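Local coordinates for diaminopropionate ammonia-lyase (Escherichia coli, PDB 4D9I), which catalyses the pyridoxal 5'-phosphate-dependent alpha,beta-elimination of both L- and D-2,3-diaminopropionate to pyruvate and ammonia, working as a homodimer, at residues P44-A49 with E67-G72; N252-I257 with A306-S311; R333-E338 with E377-V382. All coordinates share one frame; numbering follows the deposited sequence.

Interaction 1. Residues P44-A49 with E67-G72; sequences PTPLCA and ESKRFG
Thr45 carries most of this contact, and its two branches do different work against Glu67 and Arg70. The hydroxyl OG1 donates to Glu67 OE2 at 2.7 Å, reaching the carboxylate from above its plane. The methyl CG2 lies over one face of the Arg70 guanidinium, 3.4 Å above the plane and shifted toward the rim. A chi1 of 55° tucks OG1 between the backbone N and the carbonyl carbon, which puts CG2 beside the backbone N and over the arginine. Pro46 follows with a lighter touch. Its ring atom CD rests on Lys69 CG at 3.6 Å, and the end of the lysine chain then leads away. Beyond Pro46, strand 47-49 turns to strand 61-66.

The partner under Thr45 is an ion pair within 67-72. Arg70 takes Glu67 side-on. Arg70 NE meets Glu67 OE1 at 2.7 Å, almost straight at 173°, and Arg70 NH2 meets Glu67 OE2 at 2.8 Å. Both carboxylate oxygens use their syn lone pairs. Glu212 of helix 208-220 makes a second salt bridge to Arg70 NH2.

Glu67 OE2 accepts from both Thr45 and Arg70. The two-nitrogen grip fixes the rotation of the carboxylate, and the threonine adds a third bond from above. This buried pairing with a positive group probably keeps Glu67 ionised, and it ties the loop after strand 61-66 to the residues leading into strand 47-49, an outermost strand of the mixed sheet.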
loop_
_atom_site.group_PDB
_atom_site.type_symbol
_atom_site.label_atom_id
_atom_site.label_comp_id
_atom_site.label_asym_id
_atom_site.label_seq_id
_atom_site.Cartn_x
_atom_site.Cartn_y
_atom_site.Cartn_z
ATOM N N PRO B 44 23.130 5.498 -8.654
ATOM C CA PRO B 44 22.713 6.012 -7.344
ATOM C C PRO B 44 21.248 5.684 -7.099
ATOM O O PRO B 44 20.434 5.817 -8.001
ATOM C CB PRO B 44 22.913 7.512 -7.481
ATOM C CG PRO B 44 23.974 7.653 -8.526
ATOM C CD PRO B 44 23.699 6.556 -9.507
ATOM N N THR B 45 20.933 5.195 -5.909
ATOM C CA THR B 45 19.575 4.780 -5.572
ATOM C C THR B 45 18.704 6.030 -5.354
ATOM O O THR B 45 19.208 7.079 -4.949
ATOM C CB THR B 45 19.565 3.940 -4.279
ATOM O OG1 THR B 45 20.194 4.680 -3.228
ATOM C CG2 THR B 45 20.282 2.602 -4.459
ATOM N N PRO B 46 17.388 5.937 -5.622
ATOM C CA PRO B 46 16.641 7.185 -5.523
ATOM C C PRO B 46 16.554 7.735 -4.112
ATOM O O PRO B 46 16.557 6.978 -3.125
ATOM C CB PRO B 46 15.227 6.820 -6.038
ATOM C CG PRO B 46 15.407 5.546 -6.830
ATOM C CD PRO B 46 16.596 4.844 -6.211
ATOM N N LEU B 47 16.468 9.058 -4.041
ATOM C CA LEU B 47 16.121 9.731 -2.811
ATOM C C LEU B 47 14.727 10.315 -3.009
ATOM O O LEU B 47 14.567 11.322 -3.696
ATOM C CB LEU B 47 17.112 10.857 -2.515
ATOM C CG LEU B 47 16.910 11.562 -1.168
ATOM C CD1 LEU B 47 17.150 10.563 -0.041
ATOM C CD2 LEU B 47 17.858 12.737 -1.018
ATOM N N CYS B 48 13.726 9.686 -2.409
ATOM C CA CYS B 48 12.336 10.028 -2.737
ATOM C C CYS B 48 11.820 11.120 -1.807
ATOM O O CYS B 48 12.031 11.053 -0.593
ATOM C CB CYS B 48 11.448 8.787 -2.654
ATOM S SG CYS B 48 12.075 7.345 -3.549
ATOM N N ALA B 49 11.150 12.118 -2.368
ATOM C CA ALA B 49 10.594 13.185 -1.572
ATOM C C ALA B 49 9.149 12.849 -1.204
ATOM O O ALA B 49 8.271 12.829 -2.061
ATOM C CB ALA B 49 10.682 14.518 -2.314
ATOM N N GLU B 67 17.150 1.970 -0.735
ATOM C CA GLU B 67 18.253 1.047 -0.984
ATOM C C GLU B 67 17.769 -0.292 -1.511
ATOM O O GLU B 67 18.572 -1.200 -1.740
ATOM C CB GLU B 67 19.142 0.900 0.267
ATOM C CG GLU B 67 20.019 2.133 0.516
ATOM C CD GLU B 67 21.051 2.339 -0.597
ATOM O OE1 GLU B 67 21.645 1.343 -1.077
ATOM O OE2 GLU B 67 21.252 3.502 -1.019
ATOM N N SER B 68 16.459 -0.405 -1.741
ATOM C CA SER B 68 15.932 -1.580 -2.429
ATOM C C SER B 68 16.426 -1.622 -3.877
ATOM O O SER B 68 16.412 -2.691 -4.518
ATOM C CB SER B 68 14.396 -1.634 -2.395
ATOM O OG SER B 68 13.816 -0.710 -3.302
ATOM N N LYS B 69 16.871 -0.469 -4.381
ATOM C CA LYS B 69 17.363 -0.381 -5.768
ATOM C C LYS B 69 18.876 -0.660 -5.934
ATOM O O LYS B 69 19.430 -0.510 -7.017
ATOM C CB LYS B 69 17.020 0.977 -6.371
ATOM C CG LYS B 69 15.553 1.383 -6.218
ATOM C CD LYS B 69 14.602 0.393 -6.865
ATOM C CE LYS B 69 13.277 1.084 -7.151
ATOM N NZ LYS B 69 12.180 0.092 -7.122
ATOM N N ARG B 70 19.528 -1.051 -4.863
ATOM C CA ARG B 70 21.002 -1.212 -4.873
ATOM C C ARG B 70 21.421 -2.509 -5.611
ATOM O O ARG B 70 21.284 -3.596 -5.058
ATOM C CB ARG B 70 21.530 -1.173 -3.425
ATOM C CG ARG B 70 23.051 -1.156 -3.230
ATOM C CD ARG B 70 23.706 0.064 -3.852
ATOM N NE ARG B 70 23.339 1.321 -3.188
ATOM C CZ ARG B 70 23.729 2.518 -3.599
ATOM N NH1 ARG B 70 24.433 2.631 -4.717
ATOM N NH2 ARG B 70 23.374 3.601 -2.915
ATOM N N PHE B 71 21.910 -2.372 -6.852
ATOM C CA PHE B 71 22.467 -3.494 -7.664
ATOM C C PHE B 71 21.639 -4.761 -7.826
ATOM O O PHE B 71 22.210 -5.804 -8.097
ATOM C CB PHE B 71 23.848 -3.933 -7.145
ATOM C CG PHE B 71 24.944 -2.946 -7.407
ATOM C CD1 PHE B 71 25.269 -1.989 -6.461
ATOM C CD2 PHE B 71 25.652 -2.975 -8.613
ATOM C CE1 PHE B 71 26.277 -1.072 -6.699
ATOM C CE2 PHE B 71 26.665 -2.057 -8.864
ATOM C CZ PHE B 71 26.983 -1.114 -7.901
ATOM N N GLY B 72 20.325 -4.726 -7.672
ATOM C CA GLY B 72 19.572 -5.994 -7.774
ATOM C C GLY B 72 19.571 -6.844 -6.502
ATOM O O GLY B 72 18.930 -7.897 -6.448
#

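Interaction 2. Residues N252-I257 with A306-S311; sequences NLHSII and ATQFIS
Ala306 begins the contact just after helix 296-305, its CB resting against Ile257 CG1 at 3.7 Å. Thr307 comes next and uses its backbone N, its hydroxyl and its methyl. Its backbone N donates to Ser255 OG and, weakly, to Ser255 O. Its OG1 accepts from Ser255 N at 2.9 Å, and a water links OG1 to Leu253 O. With OG1 beside the backbone N, the methyl CG2 is left anti to it, over the centre of the His254 ring. This CH-pi contact is only 5° off the ring normal.

Gln308 starts the paired strand. Its N donates to Ser255 O, and its O accepts from Ile257 N at 3.0 Å, nearly straight at 175°. Its extended side chain brings OE1 to the edge of the His254 ring, where His254 NE2 donates to Gln308 OE1 at 2.8 Å. The acceptor lies in the ring plane, but the donor stands above the amide carbonyl plane, and ring and amide are 72° apart. Asp12 and Lys362 O hold the other amide end. With an alanine at this position in place of His254, Gln308 OE1 would probably lose this donor and Thr307 CG2 the ring beneath it.

Phe309 meets Ile257 CG1 through CD2. Ile310 N donates to Ile257 O at 2.7 Å, and its CD1 presses on Ile256 CG2 at 3.4 Å, a tight fit.

The strands run parallel, as neighbours in the central sheet of this fold type II domain. Backbone bonds set the register, while Thr307 and Ser255 satisfy polar groups where the pairing begins. The proton on His254 NE2 is committed to Gln308, which fixes the ring and one end of the amide together.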
loop_
_atom_site.group_PDB
_atom_site.type_symbol
_atom_site.label_atom_id
_atom_site.label_comp_id
_atom_site.label_asym_id
_atom_site.label_seq_id
_atom_site.Cartn_x
_atom_site.Cartn_y
_atom_site.Cartn_z
ATOM N N ASN B 252 24.808 20.489 14.171
ATOM C CA ASN B 252 23.677 20.876 13.290
ATOM C C ASN B 252 22.902 19.726 12.667
ATOM O O ASN B 252 22.101 19.923 11.745
ATOM C CB ASN B 252 24.111 21.824 12.176
ATOM C CG ASN B 252 24.952 22.952 12.674
ATOM O OD1 ASN B 252 26.048 23.179 12.164
ATOM N ND2 ASN B 252 24.469 23.656 13.690
ATOM N N LEU B 253 23.129 18.525 13.167
ATOM C CA LEU B 253 22.368 17.395 12.674
ATOM C C LEU B 253 21.717 16.647 13.825
ATOM O O LEU B 253 22.391 16.108 14.710
ATOM C CB LEU B 253 23.232 16.477 11.798
ATOM C CG LEU B 253 22.565 15.292 11.080
ATOM C CD1 LEU B 253 21.310 15.680 10.288
ATOM C CD2 LEU B 253 23.577 14.599 10.178
ATOM N N HIS B 254 20.393 16.630 13.812
ATOM C CA HIS B 254 19.659 15.953 14.863
ATOM C C HIS B 254 19.488 14.515 14.463
ATOM O O HIS B 254 18.589 14.173 13.702
ATOM C CB HIS B 254 18.321 16.636 15.137
ATOM C CG HIS B 254 17.622 16.112 16.366
ATOM N ND1 HIS B 254 17.187 16.916 17.343
ATOM C CD2 HIS B 254 17.300 14.805 16.756
ATOM C CE1 HIS B 254 16.608 16.177 18.309
ATOM N NE2 HIS B 254 16.694 14.884 17.957
ATOM N N SER B 255 20.393 13.672 14.945
ATOM C CA SER B 255 20.406 12.278 14.548
ATOM C C SER B 255 19.710 11.429 15.587
ATOM O O SER B 255 19.948 11.569 16.789
ATOM C CB SER B 255 21.849 11.781 14.340
ATOM O OG SER B 255 22.626 11.995 15.500
ATOM N N ILE B 256 18.883 10.519 15.099
ATOM C CA ILE B 256 18.090 9.657 15.939
ATOM C C ILE B 256 18.364 8.211 15.525
ATOM O O ILE B 256 18.103 7.828 14.391
ATOM C CB ILE B 256 16.573 9.962 15.794
ATOM C CG1 ILE B 256 16.270 11.424 16.168
ATOM C CG2 ILE B 256 15.773 9.060 16.700
ATOM C CD1 ILE B 256 15.030 11.982 15.485
ATOM N N ILE B 257 18.867 7.427 16.470
ATOM C CA ILE B 257 19.154 6.001 16.274
ATOM C C ILE B 257 17.918 5.217 16.707
ATOM O O ILE B 257 17.345 5.477 17.782
ATOM C CB ILE B 257 20.372 5.580 17.118
ATOM C CG1 ILE B 257 21.506 6.616 16.989
ATOM C CG2 ILE B 257 20.848 4.175 16.745
ATOM C CD1 ILE B 257 21.931 6.947 15.564
ATOM N N ALA B 306 25.650 10.886 18.074
ATOM C CA ALA B 306 24.190 10.699 17.994
ATOM C C ALA B 306 23.454 11.641 18.944
ATOM O O ALA B 306 23.879 11.850 20.073
ATOM C CB ALA B 306 23.815 9.260 18.295
ATOM N N THR B 307 22.336 12.202 18.501
ATOM C CA THR B 307 21.616 13.143 19.352
ATOM C C THR B 307 20.731 12.382 20.332
ATOM O O THR B 307 20.711 12.684 21.524
ATOM C CB THR B 307 20.772 14.144 18.532
ATOM O OG1 THR B 307 21.540 14.605 17.409
ATOM C CG2 THR B 307 20.357 15.341 19.411
ATOM N N GLN B 308 20.032 11.372 19.821
ATOM C CA GLN B 308 19.074 10.611 20.596
ATOM C C GLN B 308 19.045 9.142 20.208
ATOM O O GLN B 308 19.359 8.773 19.080
ATOM C CB GLN B 308 17.672 11.205 20.417
ATOM C CG GLN B 308 17.410 12.417 21.296
ATOM C CD GLN B 308 16.197 13.211 20.852
ATOM O OE1 GLN B 308 15.698 13.035 19.737
ATOM N NE2 GLN B 308 15.722 14.094 21.712
ATOM N N PHE B 309 18.655 8.310 21.161
ATOM C CA PHE B 309 18.414 6.900 20.906
ATOM C C PHE B 309 16.936 6.618 21.121
ATOM O O PHE B 309 16.351 7.127 22.069
ATOM C CB PHE B 309 19.238 6.058 21.868
ATOM C CG PHE B 309 20.692 6.425 21.897
ATOM C CD1 PHE B 309 21.245 7.024 23.020
ATOM C CD2 PHE B 309 21.505 6.179 20.797
ATOM C CE1 PHE B 309 22.596 7.362 23.058
ATOM C CE2 PHE B 309 22.855 6.522 20.829
ATOM C CZ PHE B 309 23.393 7.113 21.953
ATOM N N ILE B 310 16.345 5.813 20.239
ATOM C CA ILE B 310 14.957 5.372 20.388
ATOM C C ILE B 310 14.878 3.849 20.511
ATOM O O ILE B 310 15.500 3.117 19.737
ATOM C CB ILE B 310 14.058 5.845 19.221
ATOM C CG1 ILE B 310 13.775 7.348 19.345
ATOM C CG2 ILE B 310 12.734 5.070 19.197
ATOM C CD1 ILE B 310 12.945 7.950 18.229
ATOM N N SER B 311 14.132 3.399 21.515
ATOM C CA SER B 311 13.743 2.005 21.667
ATOM C C SER B 311 12.255 1.904 21.384
ATOM O O SER B 311 11.441 2.515 22.079
ATOM C CB SER B 311 14.026 1.516 23.083
ATOM O OG SER B 311 13.543 0.198 23.270
HETATM O O HOH W 1 23.291 16.754 17.603
#

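Interaction 3. Residues R333-E338 with E377-V382; sequences RIISGE and EGDTDV
Gly337 packs closely against Glu377 and Gly378, and here the backbones almost meet. Gly337 N donates to Glu377 O at 3.0 Å, with an N-H...O angle of 167°. The donor stands above the carbonyl plane. Two CA-H...O contacts lie beside this bond. Ser336 CA approaches the same Glu377 O, and Gly378 CA approaches Ile335 O at 3.2 Å. Glycine matters at 337, because a CB there would clash with Glu377 OE2 and Gly378 O. The Ser336 hydroxyl turns to Ser375 instead.

Ile335 closes one end of the packed part. Its chi1 of -56° places CG1 beside the backbone N and CG2 anti to it, and Ile335 CG2 lies against the carboxylate of Asp379, 3.5 Å from Asp379 CG. This is plain van der Waals contact. The polar need of Asp379 is met by Asn74, which bonds OD1. Asp379 is also the centre of an inverse gamma turn.

At the other end the fit is looser and water takes part. Glu377 OE2 lies 3.6 Å from Glu338 N, and a water bridges them. It accepts from Glu338 N at 2.8 Å and donates to OE2. The other oxygen, OE1, is held directly. Thr380 OG1 donates to Glu377 OE1 at 2.7 Å from above the carboxylate plane, and Asn122 also bonds it. Together these partners fix the Glu377 carboxylate.

The contact joins two loops, one leading into helix 338-352 and one leading from strand 370-375 to helix 382-389, where Asp381 is the N-cap. The Glu377 side chain is about 7 Å from that of Asp120, the inferred proton acceptor for the L-isomer. The loop after strand 370-375 lies at the C-terminal end of a sheet strand, the side where fold type II enzymes bind pyridoxal phosphate, consistent with a place in the active-site surroundings.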
loop_
_atom_site.group_PDB
_atom_site.type_symbol
_atom_site.label_atom_id
_atom_site.label_comp_id
_atom_site.label_asym_id
_atom_site.label_seq_id
_atom_site.Cartn_x
_atom_site.Cartn_y
_atom_site.Cartn_z
ATOM N N ARG B 333 5.785 5.714 -4.192
ATOM C CA ARG B 333 5.643 4.497 -3.399
ATOM C C ARG B 333 7.011 3.819 -3.237
ATOM O O ARG B 333 7.791 3.833 -4.171
ATOM C CB ARG B 333 4.706 3.548 -4.151
ATOM C CG ARG B 333 4.594 2.145 -3.573
ATOM C CD ARG B 333 3.301 1.506 -4.056
ATOM N NE ARG B 333 3.334 0.051 -3.932
ATOM C CZ ARG B 333 3.587 -0.755 -4.959
ATOM N NH1 ARG B 333 3.759 -0.234 -6.174
ATOM N NH2 ARG B 333 3.586 -2.069 -4.816
ATOM N N ILE B 334 7.267 3.218 -2.072
ATOM C CA ILE B 334 8.558 2.595 -1.750
ATOM C C ILE B 334 8.301 1.218 -1.117
ATOM O O ILE B 334 7.477 1.081 -0.201
ATOM C CB ILE B 334 9.392 3.490 -0.781
ATOM C CG1 ILE B 334 9.758 4.835 -1.453
ATOM C CG2 ILE B 334 10.617 2.746 -0.276
ATOM C CD1 ILE B 334 10.313 5.905 -0.521
ATOM N N ILE B 335 8.987 0.194 -1.627
ATOM C CA ILE B 335 8.860 -1.168 -1.103
ATOM C C ILE B 335 9.972 -1.285 -0.056
ATOM O O ILE B 335 11.162 -1.222 -0.393
ATOM C CB ILE B 335 9.041 -2.241 -2.204
ATOM C CG1 ILE B 335 8.051 -2.031 -3.379
ATOM C CG2 ILE B 335 8.927 -3.638 -1.617
ATOM C CD1 ILE B 335 6.602 -1.866 -2.980
ATOM N N SER B 336 9.572 -1.415 1.206
ATOM C CA SER B 336 10.501 -1.365 2.330
ATOM C C SER B 336 10.218 -2.526 3.285
ATOM O O SER B 336 9.083 -2.680 3.766
ATOM C CB SER B 336 10.337 -0.033 3.078
ATOM O OG SER B 336 11.395 0.190 4.009
ATOM N N GLY B 337 11.268 -3.295 3.590
ATOM C CA GLY B 337 11.160 -4.451 4.482
ATOM C C GLY B 337 11.020 -4.015 5.926
ATOM O O GLY B 337 11.122 -2.836 6.232
ATOM N N GLU B 338 10.832 -4.971 6.824
ATOM C CA GLU B 338 10.612 -4.635 8.232
ATOM C C GLU B 338 11.691 -3.714 8.835
ATOM O O GLU B 338 11.378 -2.625 9.368
ATOM C CB GLU B 338 10.448 -5.905 9.063
ATOM C CG GLU B 338 9.837 -5.621 10.421
ATOM C CD GLU B 338 9.497 -6.885 11.172
ATOM O OE1 GLU B 338 9.881 -7.972 10.719
ATOM O OE2 GLU B 338 8.850 -6.797 12.227
ATOM N N GLU B 377 16.300 -1.819 3.088
ATOM C CA GLU B 377 15.981 -2.988 2.269
ATOM C C GLU B 377 14.571 -2.907 1.724
ATOM O O GLU B 377 13.719 -2.246 2.321
ATOM C CB GLU B 377 16.128 -4.298 3.075
ATOM C CG GLU B 377 15.214 -4.376 4.302
ATOM C CD GLU B 377 15.057 -5.792 4.868
ATOM O OE1 GLU B 377 15.817 -6.731 4.491
ATOM O OE2 GLU B 377 14.158 -5.963 5.725
ATOM N N GLY B 378 14.329 -3.595 0.607
ATOM C CA GLY B 378 12.972 -3.804 0.122
ATOM C C GLY B 378 12.387 -5.071 0.726
ATOM O O GLY B 378 12.765 -5.477 1.840
ATOM N N ASP B 379 11.504 -5.715 -0.033
ATOM C CA ASP B 379 10.813 -6.917 0.403
ATOM C C ASP B 379 11.693 -8.163 0.252
ATOM O O ASP B 379 11.430 -9.048 -0.574
ATOM C CB ASP B 379 9.486 -7.075 -0.361
ATOM C CG ASP B 379 9.665 -7.018 -1.869
ATOM O OD1 ASP B 379 10.754 -6.616 -2.339
ATOM O OD2 ASP B 379 8.714 -7.359 -2.594
ATOM N N THR B 380 12.739 -8.236 1.068
ATOM C CA THR B 380 13.654 -9.349 1.004
ATOM C C THR B 380 12.991 -10.663 1.440
ATOM O O THR B 380 13.465 -11.727 1.091
ATOM C CB THR B 380 14.924 -9.047 1.819
ATOM O OG1 THR B 380 14.549 -8.689 3.148
ATOM C CG2 THR B 380 15.689 -7.887 1.179
ATOM N N ASP B 381 11.904 -10.569 2.205
ATOM C CA ASP B 381 11.058 -11.697 2.546
ATOM C C ASP B 381 9.639 -11.368 2.027
ATOM O O ASP B 381 8.881 -10.685 2.711
ATOM C CB ASP B 381 11.047 -11.918 4.068
ATOM C CG ASP B 381 10.132 -13.068 4.505
ATOM O OD1 ASP B 381 9.260 -13.507 3.731
ATOM O OD2 ASP B 381 10.267 -13.530 5.652
ATOM N N VAL B 382 9.301 -11.846 0.831
ATOM C CA VAL B 382 8.043 -11.425 0.192
ATOM C C VAL B 382 6.798 -11.928 0.935
ATOM O O VAL B 382 5.742 -11.270 0.910
ATOM C CB VAL B 382 7.981 -11.760 -1.319
ATOM C CG1 VAL B 382 9.125 -11.097 -2.068
ATOM C CG2 VAL B 382 7.983 -13.260 -1.552
HETATM O O HOH W 2 11.409 -7.513 5.835
#

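Overall arrangement
The three interactions follow one another along the chain, each closing before the next opens. Interactions 1 and 2 reach the same seven-stranded mixed sheet, with centres 23 Å apart. Interaction 1 involves its outermost strand 47-49 and the loop after strand 61-66. Interaction 2 pairs strands 254-260 and 308-312 toward the other edge. Interaction 3 lies beyond the end of strand 370-375, the neighbour of 61-66 in that sheet. Its centre is 12 Å from that of interaction 1, and the two touch where Ser68 packs on Gly378 and Cys48 on Ile334. Interaction 2 stands apart, about 13 Å from interaction 3 at the nearest atoms. Only interaction 3 lies near an inferred catalytic residue, Asp120.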